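Local coordinates for protein NAD nucleotidase (PDB 3ZU0) that degrades NAD to adenosine and nicotinamide riboside, acting as a broad-specificity 5'-nucleotidase that is most active on AMP and also has NAD(P) pyrophosphatase activity, at residues 149-154 with 195-200; 358-363 with 556-561; 465-470 with 522-527. All blocks are in the same frame, centred on the assembly; numbering follows the deposited sequence.

In the fold
Contacts 1 and 3 are buried, contact 2 lies at the surface, and no two share a helix or strand. Contact 1 belongs to the calcineurin-like metallophosphoesterase region; contact 3 lies in the C-terminal nucleotidase region, about 46 Å away between centres. Along the chain, the segments of contact 2 bracket those of contact 3. Contacts 1 and 2 both pair parallel strands, but the polar group beside the ladder differs: a buried lysine–glutamate salt bridge in contact 1, a threonine–glutamate hydrogen bond at the surface in contact 2; waters bridge the backbones in both. Contact 3 joins the turn leading into a strand to the turn before a helix through one tyrosine hydroxyl, next to the bound adenosine nucleotide analogue.

Contact 1: residues 149-154 with 195-200; sequences DGEKIA and INKIIL
The carboxylate of Glu-151 and the amide of Asn-196 converge on the ammonium group of Lys-197. Lys-197 NZ meets Glu-151 OE2 at 2.8 Å in a salt bridge, arriving on the anti side of the carboxylate and 15° out of its plane. Lys-197 NZ also meets Asn-196 OD1 in the carbonyl plane, on a lone pair, at 2.6 Å. The lysine runs nearly extended and turns only at its last torsion (chi4 64°), which swings NZ between the two oxygens. His-8 ND1 also bonds Glu-151 OE2, so this buried carboxylate oxygen has two partners. Water 1 bridges Lys-152 O and Asn-196 N where the two backbones are not yet paired. Direct pairing follows: Ala-154 N bonds Lys-197 O at 3.0 Å, and Ile-199 N bonds Ala-154 O at 2.8 Å. On one face Ala-154 CB rests on Ile-195 CG2 at 4.0 Å; on the other, Ile-153 CG2 approaches Ile-199 CG1. Strands 151-159 and 198-203 run parallel, joined by a beta-alpha-beta crossover that includes helix 179-191. Strand 143-148 flanks 151-159 antiparallel, strand 221-224 continues the sheet beyond 198-203, and Glu-151 and Lys-197 touch Val-11 of strand 11-18 in the other large sheet of the metallophosphoesterase fold.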
loop_
_atom_site.group_PDB
_atom_site.type_symbol
_atom_site.label_atom_id
_atom_site.label_comp_id
_atom_site.label_asym_id
_atom_site.label_seq_id
_atom_site.Cartn_x
_atom_site.Cartn_y
_atom_site.Cartn_z
ATOM N N ASP A 149 -28.362 -7.612 -18.887
ATOM C CA ASP A 149 -28.643 -8.474 -20.028
ATOM C C ASP A 149 -27.864 -9.799 -19.953
ATOM O O ASP A 149 -27.292 -10.250 -20.953
ATOM C CB ASP A 149 -28.357 -7.724 -21.344
ATOM C CG ASP A 149 -29.211 -6.460 -21.502
ATOM O OD1 ASP A 149 -30.402 -6.489 -21.117
ATOM O OD2 ASP A 149 -28.697 -5.434 -22.014
ATOM N N GLY A 150 -27.838 -10.405 -18.765
ATOM C CA GLY A 150 -27.173 -11.683 -18.555
ATOM C C GLY A 150 -25.736 -11.582 -18.041
ATOM O O GLY A 150 -25.309 -12.356 -17.176
ATOM N N GLU A 151 -24.997 -10.609 -18.569
ATOM C CA GLU A 151 -23.573 -10.433 -18.287
ATOM C C GLU A 151 -23.285 -9.837 -16.906
ATOM O O GLU A 151 -23.987 -8.939 -16.457
ATOM C CB GLU A 151 -22.965 -9.517 -19.344
ATOM C CG GLU A 151 -22.344 -10.240 -20.523
ATOM C CD GLU A 151 -21.217 -11.172 -20.115
ATOM O OE1 GLU A 151 -21.510 -12.332 -19.776
ATOM O OE2 GLU A 151 -20.038 -10.745 -20.131
ATOM N N LYS A 152 -22.244 -10.337 -16.242
ATOM C CA LYS A 152 -21.762 -9.736 -14.992
ATOM C C LYS A 152 -20.834 -8.552 -15.238
ATOM O O LYS A 152 -19.882 -8.629 -16.032
ATOM C CB LYS A 152 -21.030 -10.759 -14.126
ATOM C CG LYS A 152 -21.870 -11.935 -13.642
ATOM C CD LYS A 152 -21.135 -12.652 -12.509
ATOM C CE LYS A 152 -21.279 -14.158 -12.596
ATOM N NZ LYS A 152 -20.393 -14.842 -11.598
ATOM N N ILE A 153 -21.119 -7.452 -14.545
ATOM C CA ILE A 153 -20.265 -6.269 -14.553
ATOM C C ILE A 153 -19.849 -5.984 -13.108
ATOM O O ILE A 153 -20.672 -6.078 -12.205
ATOM C CB ILE A 153 -21.009 -5.031 -15.121
ATOM C CG1 ILE A 153 -21.402 -5.256 -16.588
ATOM C CG2 ILE A 153 -20.139 -3.780 -15.000
ATOM C CD1 ILE A 153 -22.613 -6.125 -16.787
ATOM N N ALA A 154 -18.582 -5.667 -12.878
ATOM C CA ALA A 154 -18.139 -5.350 -11.525
ATOM C C ALA A 154 -17.852 -3.856 -11.380
ATOM O O ALA A 154 -17.387 -3.204 -12.316
ATOM C CB ALA A 154 -16.906 -6.168 -11.141
ATOM N N ILE A 195 -15.451 -12.422 -15.024
ATOM C CA ILE A 195 -15.763 -11.002 -15.243
ATOM C C ILE A 195 -14.717 -10.317 -16.129
ATOM O O ILE A 195 -13.513 -10.379 -15.863
ATOM C CB ILE A 195 -15.930 -10.260 -13.893
ATOM C CG1 ILE A 195 -17.121 -10.848 -13.129
ATOM C CG2 ILE A 195 -16.112 -8.757 -14.100
ATOM C CD1 ILE A 195 -17.275 -10.302 -11.721
ATOM N N ASN A 196 -15.180 -9.688 -17.208
ATOM C CA ASN A 196 -14.280 -8.942 -18.082
ATOM C C ASN A 196 -14.747 -7.513 -18.340
ATOM O O ASN A 196 -14.212 -6.820 -19.196
ATOM C CB ASN A 196 -14.020 -9.699 -19.396
ATOM C CG ASN A 196 -15.282 -9.944 -20.201
ATOM O OD1 ASN A 196 -16.265 -9.199 -20.103
ATOM N ND2 ASN A 196 -15.261 -10.995 -21.014
ATOM N N LYS A 197 -15.726 -7.075 -17.565
ATOM C CA LYS A 197 -16.234 -5.710 -17.654
ATOM C C LYS A 197 -16.174 -5.074 -16.272
ATOM O O LYS A 197 -16.901 -5.470 -15.376
ATOM C CB LYS A 197 -17.669 -5.740 -18.182
ATOM C CG LYS A 197 -17.769 -6.431 -19.559
ATOM C CD LYS A 197 -19.217 -6.827 -19.918
ATOM C CE LYS A 197 -19.263 -7.454 -21.311
ATOM N NZ LYS A 197 -18.509 -8.747 -21.396
ATOM N N ILE A 198 -15.296 -4.093 -16.100
ATOM C CA ILE A 198 -15.014 -3.575 -14.768
ATOM C C ILE A 198 -14.984 -2.060 -14.729
ATOM O O ILE A 198 -14.247 -1.420 -15.477
ATOM C CB ILE A 198 -13.671 -4.119 -14.230
ATOM C CG1 ILE A 198 -13.684 -5.654 -14.203
ATOM C CG2 ILE A 198 -13.372 -3.552 -12.830
ATOM C CD1 ILE A 198 -12.420 -6.262 -13.605
ATOM N N ILE A 199 -15.807 -1.497 -13.855
ATOM C CA ILE A 199 -15.870 -0.059 -13.652
ATOM C C ILE A 199 -15.212 0.286 -12.319
ATOM O O ILE A 199 -15.440 -0.377 -11.302
ATOM C CB ILE A 199 -17.345 0.424 -13.603
ATOM C CG1 ILE A 199 -18.114 -0.045 -14.848
ATOM C CG2 ILE A 199 -17.434 1.940 -13.427
ATOM C CD1 ILE A 199 -17.473 0.325 -16.150
ATOM N N LEU A 200 -14.402 1.336 -12.325
ATOM C CA LEU A 200 -13.740 1.818 -11.108
ATOM C C LEU A 200 -14.317 3.193 -10.779
ATOM O O LEU A 200 -14.234 4.115 -11.595
ATOM C CB LEU A 200 -12.224 1.935 -11.348
ATOM C CG LEU A 200 -11.345 2.447 -10.199
ATOM C CD1 LEU A 200 -11.372 1.482 -9.025
ATOM C CD2 LEU A 200 -9.896 2.620 -10.677
HETATM O O HOH W 1 -18.177 -9.832 -17.544
#

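Contact 2: residues 358-363 with 556-561; sequences VGVITG and HPHFEA
Thr-362 donates a hydrogen bond from its hydroxyl to Glu-560, with Thr-362 OG1 2.6 Å from Glu-560 OE1 and lying nearly on the line of that carboxylate C-O bond. The torsion of the threonine (chi1 64°) sets OG1 between its own backbone N and carbonyl carbon, while Glu-560 bends at chi2 to bring the carboxylate back to OG1, the two side chains crossing at about a right angle. Water 3 donates to the same OG1 and to His-558 O, so the hydroxyl both gives and receives. Beside this runs a parallel ladder: Phe-559 N bonds Val-360 O at 2.9 Å, Thr-362 N bonds Phe-559 O at 2.8 Å, and Ala-561 N bonds Thr-362 O at 2.9 Å. Before the ladder starts, water 2 links Val-360 N to His-556 O. The His-558 imidazole lies alongside Val-360, Val-360 CG1 meeting His-558 ND1 at 3.5 Å, and Thr-362 CG2 approaches the same ring obliquely. On the opposite face Ile-361 CG2 packs on Ala-561 CB at 3.9 Å; there Ile-361 and Phe-559 reach Phe-390 of helix 386-398, and Phe-559 also meets Phe-552 of helix 545-555 edge-to-face. Strand 559-560 thus forms one margin of a small mixed sheet, with 357-362 in the middle and 419-422 antiparallel beyond it. Thr-362 O, already taken by Ala-561 N, is no partner for Glu-560 OE1 3.1 Å away; this acceptor may slightly raise the carboxylate's proton affinity, but the hydroxyl donor and exposed position probably favour the charged form.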
loop_
_atom_site.group_PDB
_atom_site.type_symbol
_atom_site.label_atom_id
_atom_site.label_comp_id
_atom_site.label_asym_id
_atom_site.label_seq_id
_atom_site.Cartn_x
_atom_site.Cartn_y
_atom_site.Cartn_z
ATOM N N VAL A 358 -24.619 38.408 15.749
ATOM C CA VAL A 358 -23.806 38.073 16.911
ATOM C C VAL A 358 -22.786 39.172 17.209
ATOM O O VAL A 358 -22.150 39.172 18.263
ATOM C CB VAL A 358 -23.061 36.716 16.741
ATOM C CG1 VAL A 358 -24.053 35.567 16.594
ATOM C CG2 VAL A 358 -22.115 36.752 15.547
ATOM N N GLY A 359 -22.624 40.108 16.280
ATOM C CA GLY A 359 -21.716 41.211 16.515
ATOM C C GLY A 359 -21.512 42.103 15.322
ATOM O O GLY A 359 -22.152 41.936 14.269
ATOM N N VAL A 360 -20.604 43.059 15.493
ATOM C CA VAL A 360 -20.293 44.024 14.462
ATOM C C VAL A 360 -18.805 44.252 14.383
ATOM O O VAL A 360 -18.142 44.460 15.397
ATOM C CB VAL A 360 -20.986 45.381 14.754
ATOM C CG1 VAL A 360 -20.677 46.375 13.650
ATOM C CG2 VAL A 360 -22.486 45.168 14.881
ATOM N N ILE A 361 -18.286 44.217 13.165
ATOM C CA ILE A 361 -16.900 44.559 12.898
ATOM C C ILE A 361 -16.854 45.882 12.165
ATOM O O ILE A 361 -17.659 46.117 11.275
ATOM C CB ILE A 361 -16.232 43.491 12.023
ATOM C CG1 ILE A 361 -16.346 42.114 12.694
ATOM C CG2 ILE A 361 -14.757 43.853 11.747
ATOM C CD1 ILE A 361 -15.564 41.009 11.987
ATOM N N THR A 362 -15.921 46.749 12.553
ATOM C CA THR A 362 -15.769 48.050 11.911
ATOM C C THR A 362 -14.493 48.109 11.096
ATOM O O THR A 362 -13.575 47.342 11.323
ATOM C CB THR A 362 -15.723 49.189 12.942
ATOM O OG1 THR A 362 -14.557 49.042 13.771
ATOM C CG2 THR A 362 -16.992 49.172 13.805
ATOM N N GLY A 363 -14.438 49.016 10.134
ATOM C CA GLY A 363 -13.187 49.301 9.465
ATOM C C GLY A 363 -13.052 48.726 8.069
ATOM O O GLY A 363 -13.862 49.002 7.189
ATOM N N HIS A 556 -17.327 41.808 22.261
ATOM C CA HIS A 556 -16.555 42.882 21.646
ATOM C C HIS A 556 -17.373 43.700 20.647
ATOM O O HIS A 556 -17.127 43.649 19.440
ATOM C CB HIS A 556 -15.292 42.329 20.964
ATOM C CG HIS A 556 -14.309 41.722 21.918
ATOM N ND1 HIS A 556 -14.470 40.460 22.450
ATOM C CD2 HIS A 556 -13.165 42.210 22.448
ATOM C CE1 HIS A 556 -13.472 40.201 23.274
ATOM N NE2 HIS A 556 -12.662 41.245 23.285
ATOM N N PRO A 557 -18.331 44.481 21.151
ATOM C CA PRO A 557 -19.133 45.355 20.289
ATOM C C PRO A 557 -18.235 46.213 19.387
ATOM O O PRO A 557 -17.217 46.730 19.850
ATOM C CB PRO A 557 -19.863 46.261 21.287
ATOM C CG PRO A 557 -19.829 45.517 22.598
ATOM C CD PRO A 557 -18.577 44.708 22.588
ATOM N N HIS A 558 -18.604 46.355 18.118
ATOM C CA HIS A 558 -17.839 47.176 17.175
ATOM C C HIS A 558 -16.351 46.894 17.235
ATOM O O HIS A 558 -15.547 47.767 17.612
ATOM C CB HIS A 558 -18.088 48.666 17.416
ATOM C CG HIS A 558 -19.499 49.077 17.173
ATOM N ND1 HIS A 558 -20.101 48.969 15.937
ATOM C CD2 HIS A 558 -20.436 49.579 18.010
ATOM C CE1 HIS A 558 -21.352 49.381 16.026
ATOM N NE2 HIS A 558 -21.581 49.760 17.272
ATOM N N PHE A 559 -15.985 45.672 16.873
ATOM C CA PHE A 559 -14.588 45.284 16.889
ATOM C C PHE A 559 -13.879 45.858 15.669
ATOM O O PHE A 559 -14.328 45.672 14.543
ATOM C CB PHE A 559 -14.448 43.757 16.901
ATOM C CG PHE A 559 -13.026 43.298 16.952
ATOM C CD1 PHE A 559 -12.309 43.099 15.781
ATOM C CD2 PHE A 559 -12.398 43.101 18.163
ATOM C CE1 PHE A 559 -11.003 42.700 15.818
ATOM C CE2 PHE A 559 -11.084 42.699 18.216
ATOM C CZ PHE A 559 -10.385 42.492 17.049
ATOM N N GLU A 560 -12.771 46.553 15.885
ATOM C CA GLU A 560 -12.026 47.124 14.760
ATOM C C GLU A 560 -11.204 46.061 14.008
ATOM O O GLU A 560 -10.340 45.393 14.591
ATOM C CB GLU A 560 -11.141 48.283 15.238
ATOM C CG GLU A 560 -10.190 48.848 14.190
ATOM C CD GLU A 560 -10.886 49.483 13.018
ATOM O OE1 GLU A 560 -12.138 49.553 13.013
ATOM O OE2 GLU A 560 -10.179 49.924 12.081
ATOM N N ALA A 561 -11.491 45.894 12.722
ATOM C CA ALA A 561 -10.760 44.929 11.903
ATOM C C ALA A 561 -9.252 45.169 11.930
ATOM O O ALA A 561 -8.807 46.307 11.955
ATOM C CB ALA A 561 -11.272 44.957 10.455
HETATM O O HOH W 2 -19.197 42.736 18.098
HETATM O O HOH W 3 -14.214 50.008 16.446
#

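Contact 3: residues 465-470 with 522-527; sequences AFPYGA and DGYKTF. With A12 (phosphomethylphosphonic acid adenosyl ester), chain F.
Asp-522 has a left-handed backbone (phi 58°) and turns two ways: its carbonyl O lies against Ala-465 CB at 3.3 Å, while its carboxylate grips both ribose hydroxyls of the bound nucleotide analogue. Asp-522 OD1 accepts from O3' of the ligand and Asp-522 OD2 from O2' of the ligand, each at 2.6 Å, one hydroxyl to each oxygen. Ser-167 OG adds a bond to Asp-522 OD1 from the metallophosphoesterase side, and Asp-522 pairs through its backbone with Asn-166. Asp-522 ends a run, 516-522, that probably lines the substrate site of the C-terminal domain of the 5'-nucleotidase family, and Arg-373, Arg-413 and Ser-462 also bond the ligand. Two residues on, Tyr-524 centres an inverse gamma turn and occupies the N-cap position just before helix 525-530. With its CG anti to the carbonyl carbon (chi1 -78°), the ring reaches back to segment 465-470, where Tyr-524 OH donates to Ala-465 O at 2.8 Å, tilted 27° from the carbonyl plane. Pro-467 CB meets that hydroxyl oxygen, Tyr-524 OH, at 3.6 Å, and Ala-465 CB lies near ring atom CE1. The tyrosine side chain also touches Ala-453 of helix 443-460 and Asn-408 of strand 404-408, the neighbour of strand 467-470.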
loop_
_atom_site.group_PDB
_atom_site.type_symbol
_atom_site.label_atom_id
_atom_site.label_comp_id
_atom_site.label_asym_id
_atom_site.label_seq_id
_atom_site.Cartn_x
_atom_site.Cartn_y
_atom_site.Cartn_z
ATOM N N ALA A 465 -2.414 24.840 5.015
ATOM C CA ALA A 465 -1.535 24.659 6.168
ATOM C C ALA A 465 -0.893 25.961 6.610
ATOM O O ALA A 465 -0.372 26.046 7.710
ATOM C CB ALA A 465 -0.452 23.645 5.869
ATOM N N PHE A 466 -0.906 26.970 5.751
ATOM C CA PHE A 466 -0.107 28.141 6.048
ATOM C C PHE A 466 -0.511 28.763 7.392
ATOM O O PHE A 466 -1.691 28.951 7.667
ATOM C CB PHE A 466 -0.170 29.153 4.921
ATOM C CG PHE A 466 1.007 30.082 4.910
ATOM C CD1 PHE A 466 0.996 31.235 5.678
ATOM C CD2 PHE A 466 2.137 29.779 4.173
ATOM C CE1 PHE A 466 2.075 32.078 5.695
ATOM C CE2 PHE A 466 3.226 30.627 4.186
ATOM C CZ PHE A 466 3.196 31.784 4.947
ATOM N N PRO A 467 0.480 29.049 8.242
ATOM C CA PRO A 467 0.196 29.437 9.628
ATOM C C PRO A 467 0.203 30.945 9.900
ATOM O O PRO A 467 1.080 31.675 9.435
ATOM C CB PRO A 467 1.329 28.759 10.394
ATOM C CG PRO A 467 2.485 28.824 9.439
ATOM C CD PRO A 467 1.903 28.695 8.048
ATOM N N TYR A 468 -0.784 31.401 10.668
ATOM C CA TYR A 468 -0.852 32.789 11.125
ATOM C C TYR A 468 -1.116 32.766 12.611
ATOM O O TYR A 468 -1.799 31.871 13.099
ATOM C CB TYR A 468 -1.987 33.530 10.437
ATOM C CG TYR A 468 -1.810 33.706 8.949
ATOM C CD1 TYR A 468 -2.074 32.672 8.079
ATOM C CD2 TYR A 468 -1.391 34.913 8.426
ATOM C CE1 TYR A 468 -1.918 32.830 6.719
ATOM C CE2 TYR A 468 -1.235 35.084 7.082
ATOM C CZ TYR A 468 -1.504 34.038 6.227
ATOM O OH TYR A 468 -1.353 34.212 4.874
ATOM N N GLY A 469 -0.598 33.753 13.335
ATOM C CA GLY A 469 -0.706 33.719 14.778
ATOM C C GLY A 469 -1.117 35.003 15.469
ATOM O O GLY A 469 -1.206 36.075 14.872
ATOM N N ALA A 470 -1.388 34.878 16.759
ATOM C CA ALA A 470 -1.653 36.039 17.593
ATOM C C ALA A 470 -0.666 35.950 18.745
ATOM O O ALA A 470 -0.459 34.874 19.294
ATOM C CB ALA A 470 -3.076 36.015 18.102
ATOM N N ASP A 522 -2.337 18.445 8.432
ATOM C CA ASP A 522 -1.901 19.548 7.586
ATOM C C ASP A 522 -0.385 19.737 7.733
ATOM O O ASP A 522 0.144 20.843 7.584
ATOM C CB ASP A 522 -2.675 20.835 7.934
ATOM C CG ASP A 522 -3.509 21.355 6.777
ATOM O OD1 ASP A 522 -3.655 20.661 5.742
ATOM O OD2 ASP A 522 -4.049 22.468 6.908
ATOM N N GLY A 523 0.314 18.640 8.019
ATOM C CA GLY A 523 1.765 18.657 8.032
ATOM C C GLY A 523 2.396 19.388 9.203
ATOM O O GLY A 523 3.543 19.823 9.110
ATOM N N TYR A 524 1.655 19.522 10.301
ATOM C CA TYR A 524 2.194 20.115 11.531
ATOM C C TYR A 524 2.878 18.996 12.299
ATOM O O TYR A 524 2.387 18.539 13.340
ATOM C CB TYR A 524 1.076 20.747 12.375
ATOM C CG TYR A 524 0.610 22.099 11.875
ATOM C CD1 TYR A 524 0.034 22.239 10.620
ATOM C CD2 TYR A 524 0.725 23.234 12.673
ATOM C CE1 TYR A 524 -0.402 23.477 10.162
ATOM C CE2 TYR A 524 0.294 24.472 12.228
ATOM C CZ TYR A 524 -0.255 24.588 10.962
ATOM O OH TYR A 524 -0.675 25.816 10.498
ATOM N N LYS A 525 3.999 18.535 11.753
ATOM C CA LYS A 525 4.672 17.346 12.251
ATOM C C LYS A 525 5.039 17.518 13.712
ATOM O O LYS A 525 4.851 16.618 14.511
ATOM C CB LYS A 525 5.934 17.051 11.431
ATOM C CG LYS A 525 5.689 16.500 10.041
ATOM C CD LYS A 525 7.031 16.266 9.323
ATOM C CE LYS A 525 6.838 15.822 7.876
ATOM N NZ LYS A 525 6.420 14.390 7.770
ATOM N N THR A 526 5.589 18.671 14.057
ATOM C CA THR A 526 6.005 18.899 15.440
ATOM C C THR A 526 4.825 18.720 16.391
ATOM O O THR A 526 4.944 18.041 17.414
ATOM C CB THR A 526 6.625 20.290 15.642
ATOM O OG1 THR A 526 7.826 20.391 14.874
ATOM C CG2 THR A 526 6.975 20.512 17.101
ATOM N N PHE A 527 3.684 19.328 16.058
ATOM C CA PHE A 527 2.519 19.216 16.922
ATOM C C PHE A 527 2.198 17.755 17.113
ATOM O O PHE A 527 1.904 17.313 18.219
ATOM C CB PHE A 527 1.301 19.938 16.325
ATOM C CG PHE A 527 1.183 21.382 16.733
ATOM C CD1 PHE A 527 1.866 21.866 17.846
ATOM C CD2 PHE A 527 0.374 22.248 16.017
ATOM C CE1 PHE A 527 1.754 23.197 18.231
ATOM C CE2 PHE A 527 0.245 23.578 16.393
ATOM C CZ PHE A 527 0.942 24.064 17.504
HETATM P PB A12 F . -11.648 22.268 -0.491
HETATM O O1B A12 F . -11.820 23.749 -0.995
HETATM O O2B A12 F . -12.251 22.212 0.896
HETATM O O3B A12 F . -12.361 21.323 -1.379
HETATM P PA A12 F . -9.037 22.582 0.847
HETATM O O1A A12 F . -9.944 23.700 1.405
HETATM O O2A A12 F . -7.560 22.960 0.558
HETATM C C3A A12 F . -9.993 21.873 -0.370
HETATM O "O5'" A12 F . -9.330 21.373 1.900
HETATM C "C5'" A12 F . -8.313 20.973 2.753
HETATM C "C4'" A12 F . -7.879 21.907 3.760
HETATM O "O4'" A12 F . -8.990 22.099 4.680
HETATM C "C3'" A12 F . -6.877 21.310 4.651
HETATM O "O3'" A12 F . -5.601 21.330 4.158
HETATM C "C2'" A12 F . -7.004 22.111 5.901
HETATM O "O2'" A12 F . -6.262 23.260 5.840
HETATM C "C1'" A12 F . -8.459 22.419 5.949
HETATM N N9 A12 F . -9.102 21.620 6.956
HETATM C C8 A12 F . -9.697 20.416 6.770
HETATM N N7 A12 F . -10.150 20.017 7.954
HETATM C C5 A12 F . -9.859 20.974 8.913
HETATM C C6 A12 F . -10.101 21.104 10.308
HETATM N N6 A12 F . -10.762 20.128 11.065
HETATM N N1 A12 F . -9.677 22.201 10.913
HETATM C C2 A12 F . -9.025 23.151 10.259
HETATM N N3 A12 F . -8.772 23.072 8.944
HETATM C C4 A12 F . -9.185 21.992 8.268
#